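UPF0053 protein HI_0107 (Haemophilus influenzae, PDB 3LAE) is of unknown function but may, as a membrane protein with CBS domains, bind flavin adenine dinucleotide; this fragment is its transporter-associated domain. Local coordinates at residues L61-L66 / A76-L81. Residues are numbered along the deposited sequence; the frame is centred on the assembly and turned at random. Where two conformers were deposited one is given.
Sequences LLITIL and AKVVKL
Leu61 leans across onto Val78 in the beta hairpin of strands 61-69 and 72-80, which forms the middle of the antiparallel sheet of this transporter-associated domain. The Leu61 side chain meets Val78 from its base: CB lies 4.1 Å from Val78 CG1, and CG is no farther off. With CG anti to the carbonyl carbon (chi1 -58°), the fork swings over the neighbouring strand: CD1 sits 3.7 Å from Val78 CG1, while CD2 touches that same methyl and, in the conformer of Lys80 modelled here, comes 3.9 Å from its CD. Trp28 packs against all three of these side chains. Farther along the same face, where the residues are buried, Ile63 CG2 rests 3.9 Å from Ala76 CB, and Phe38 of helix 38-45 covers Ile63, Ala76 and Val78.

The backbones are tied by two reciprocal pairs of hydrogen bonds, Leu62 with Val79 and Thr64 with Lys77. These four residues put their side chains on the other, partly exposed face, where Thr64 and Lys77 meet through their CB atoms and the extended lysine chain then runs away from strand 61-66. At the C-terminus the Leu81 side chain reaches across to the start of that strand, its CD2 methyl 4.0 Å from Leu62 CB and its CD1 methyl 4.0 Å from Leu61 O.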
ATOM      1  N   LEU A  61       0.167   2.291  -9.092  1.00 12.78           N
ATOM      2  CA  LEU A  61       0.093   0.953  -8.517  1.00 13.09           C
ATOM      3  C   LEU A  61      -1.308   0.359  -8.607  1.00 12.74           C
ATOM      4  O   LEU A  61      -2.301   1.064  -8.425  1.00 15.15           O
ATOM      5  CB  LEU A  61       0.507   0.981  -7.054  1.00 12.77           C
ATOM      6  CG  LEU A  61       1.901   1.519  -6.704  1.00 15.27           C
ATOM      7  CD1 LEU A  61       2.106   1.400  -5.208  1.00 18.60           C
ATOM      8  CD2 LEU A  61       2.985   0.767  -7.478  1.00 18.86           C
ATOM      9  N   LEU A  62      -1.365  -0.942  -8.871  1.00 10.89           N
ATOM     10  CA  LEU A  62      -2.607  -1.700  -8.815  1.00 10.64           C
ATOM     11  C   LEU A  62      -2.599  -2.473  -7.507  1.00 10.54           C
ATOM     12  O   LEU A  62      -1.751  -3.350  -7.277  1.00 10.28           O
ATOM     13  CB  LEU A  62      -2.674  -2.656 -10.002  1.00 12.34           C
ATOM     14  CG  LEU A  62      -3.883  -3.591 -10.080  1.00 15.06           C
ATOM     15  CD1 LEU A  62      -5.161  -2.781 -10.240  1.00 17.11           C
ATOM     16  CD2 LEU A  62      -3.698  -4.539 -11.245  1.00 15.33           C
ATOM     17  N   ILE A  63      -3.543  -2.136  -6.641  1.00 10.50           N
ATOM     18  CA  ILE A  63      -3.502  -2.556  -5.256  1.00 11.54           C
ATOM     19  C   ILE A  63      -4.703  -3.425  -4.929  1.00 11.31           C
ATOM     20  O   ILE A  63      -5.829  -3.102  -5.308  1.00 13.81           O
ATOM     21  CB  ILE A  63      -3.547  -1.310  -4.344  1.00 12.88           C
ATOM     22  CG1 ILE A  63      -2.340  -0.406  -4.610  1.00 14.58           C
ATOM     23  CG2 ILE A  63      -3.615  -1.712  -2.884  1.00 15.81           C
ATOM     24  CD1 ILE A  63      -2.506   1.010  -4.034  1.00 19.29           C
ATOM     25  N   THR A  64      -4.463  -4.528  -4.228  1.00 10.09           N
ATOM     26  CA  THR A  64      -5.534  -5.386  -3.740  1.00 10.12           C
ATOM     27  C   THR A  64      -5.460  -5.399  -2.224  1.00  8.66           C
ATOM     28  O   THR A  64      -4.431  -5.764  -1.646  1.00 10.18           O
ATOM     29  CB  THR A  64      -5.394  -6.834  -4.273  1.00 11.80           C
ATOM     30  OG1 THR A  64      -5.379  -6.809  -5.709  1.00 12.20           O
ATOM     31  CG2 THR A  64      -6.570  -7.706  -3.808  1.00 12.98           C
ATOM     32  N   ILE A  65      -6.535  -4.996  -1.564  1.00 10.35           N
ATOM     33  CA  ILE A  65      -6.579  -5.009  -0.105  0.50  9.51           C
ATOM     34  C   ILE A  65      -6.701  -6.451   0.387  1.00 10.15           C
ATOM     35  O   ILE A  65      -7.674  -7.143   0.068  1.00 12.90           O
ATOM     36  CB  ILE A  65      -7.763  -4.171   0.427  0.50  8.62           C
ATOM     37  CG1 ILE A  65      -7.732  -2.771  -0.186  0.50  9.43           C
ATOM     38  CG2 ILE A  65      -7.721  -4.090   1.941  0.50 10.49           C
ATOM     39  CD1 ILE A  65      -6.464  -2.004   0.133  0.50  8.68           C
ATOM     40  N   LEU A  66      -5.724  -6.908   1.172  1.00  9.89           N
ATOM     41  CA  LEU A  66      -5.730  -8.284   1.671  1.00  9.32           C
ATOM     42  C   LEU A  66      -6.253  -8.430   3.103  1.00  9.98           C
ATOM     43  O   LEU A  66      -6.916  -9.419   3.433  1.00 11.58           O
ATOM     44  CB  LEU A  66      -4.327  -8.895   1.601  1.00 10.66           C
ATOM     45  CG  LEU A  66      -3.644  -8.978   0.251  1.00 11.65           C
ATOM     46  CD1 LEU A  66      -2.284  -9.644   0.410  1.00 14.58           C
ATOM     47  CD2 LEU A  66      -4.523  -9.752  -0.750  1.00 12.14           C
ATOM     48  N   ALA A  76      -1.615  -5.214   1.957  1.00 10.59           N
ATOM     49  CA  ALA A  76      -2.100  -5.072   0.594  1.00 10.89           C
ATOM     50  C   ALA A  76      -1.123  -5.693  -0.397  1.00 10.47           C
ATOM     51  O   ALA A  76       0.091  -5.630  -0.213  1.00 13.19           O
ATOM     52  CB  ALA A  76      -2.321  -3.590   0.251  1.00 12.99           C
ATOM     53  N   LYS A  77      -1.661  -6.274  -1.459  1.00 10.05           N
ATOM     54  CA  LYS A  77      -0.869  -6.760  -2.580  1.00  9.72           C
ATOM     55  C   LYS A  77      -0.701  -5.615  -3.555  1.00 10.03           C
ATOM     56  O   LYS A  77      -1.654  -4.855  -3.809  1.00 10.75           O
ATOM     57  CB  LYS A  77      -1.622  -7.910  -3.255  1.00  9.82           C
ATOM     58  CG  LYS A  77      -1.096  -8.305  -4.594  1.00 11.23           C
ATOM     59  CD  LYS A  77      -2.012  -9.381  -5.208  1.00 12.69           C
ATOM     60  CE  LYS A  77      -1.737  -9.580  -6.681  1.00 13.29           C
ATOM     61  NZ  LYS A  77      -2.683 -10.596  -7.257  1.00 15.28           N
ATOM     62  N   VAL A  78       0.499  -5.488  -4.114  1.00  9.23           N
ATOM     63  CA  VAL A  78       0.812  -4.390  -5.019  1.00 10.27           C
ATOM     64  C   VAL A  78       1.493  -4.876  -6.289  1.00 12.12           C
ATOM     65  O   VAL A  78       2.432  -5.680  -6.234  1.00 13.11           O
ATOM     66  CB  VAL A  78       1.759  -3.380  -4.327  1.00 13.21           C
ATOM     67  CG1 VAL A  78       2.178  -2.272  -5.287  1.00 17.28           C
ATOM     68  CG2 VAL A  78       1.077  -2.794  -3.114  1.00 15.70           C
ATOM     69  N   VAL A  79       0.991  -4.424  -7.430  1.00 12.51           N
ATOM     70  CA  VAL A  79       1.634  -4.632  -8.722  0.50 13.53           C
ATOM     71  C   VAL A  79       1.839  -3.271  -9.388  1.00 13.03           C
ATOM     72  O   VAL A  79       0.993  -2.387  -9.249  1.00 15.11           O
ATOM     73  CB  VAL A  79       0.749  -5.494  -9.646  0.50 16.92           C
ATOM     74  CG1 VAL A  79       1.400  -5.648 -11.004  0.50 17.56           C
ATOM     75  CG2 VAL A  79       0.472  -6.854  -9.018  0.50 17.86           C
ATOM     76  N   LYS A  80       2.932  -3.105 -10.119  1.00 17.34           N
ATOM     77  CA  LYS A  80       3.187  -1.851 -10.817  0.50 20.18           C
ATOM     78  C   LYS A  80       2.363  -1.753 -12.101  1.00 21.78           C
ATOM     79  O   LYS A  80       2.212  -2.735 -12.840  1.00 24.46           O
ATOM     80  CB  LYS A  80       4.674  -1.720 -11.145  0.50 24.63           C
ATOM     81  CG  LYS A  80       5.073  -0.380 -11.738  0.50 25.65           C
ATOM     82  CD  LYS A  80       5.252   0.668 -10.658  0.50 28.89           C
ATOM     83  CE  LYS A  80       6.060   1.855 -11.174  0.50 30.81           C
ATOM     84  NZ  LYS A  80       6.260   2.900 -10.131  0.50 32.27           N
ATOM     85  N   LEU A  81       1.823  -0.567 -12.354  1.00 21.32           N
ATOM     86  CA  LEU A  81       1.104  -0.289 -13.588  1.00 23.22           C
ATOM     87  C   LEU A  81       2.046   0.217 -14.664  1.00 31.26           C
ATOM     88  O   LEU A  81       3.230   0.451 -14.437  1.00 34.28           O
ATOM     89  CB  LEU A  81       0.015   0.749 -13.361  1.00 23.11           C
ATOM     90  CG  LEU A  81      -1.243   0.278 -12.642  1.00 21.86           C
ATOM     91  CD1 LEU A  81      -2.148   1.474 -12.419  1.00 24.56           C
ATOM     92  CD2 LEU A  81      -1.965  -0.815 -13.438  1.00 22.91           C
ATOM     93  OXT LEU A  81       1.613   0.406 -15.797  1.00 35.32           O
TER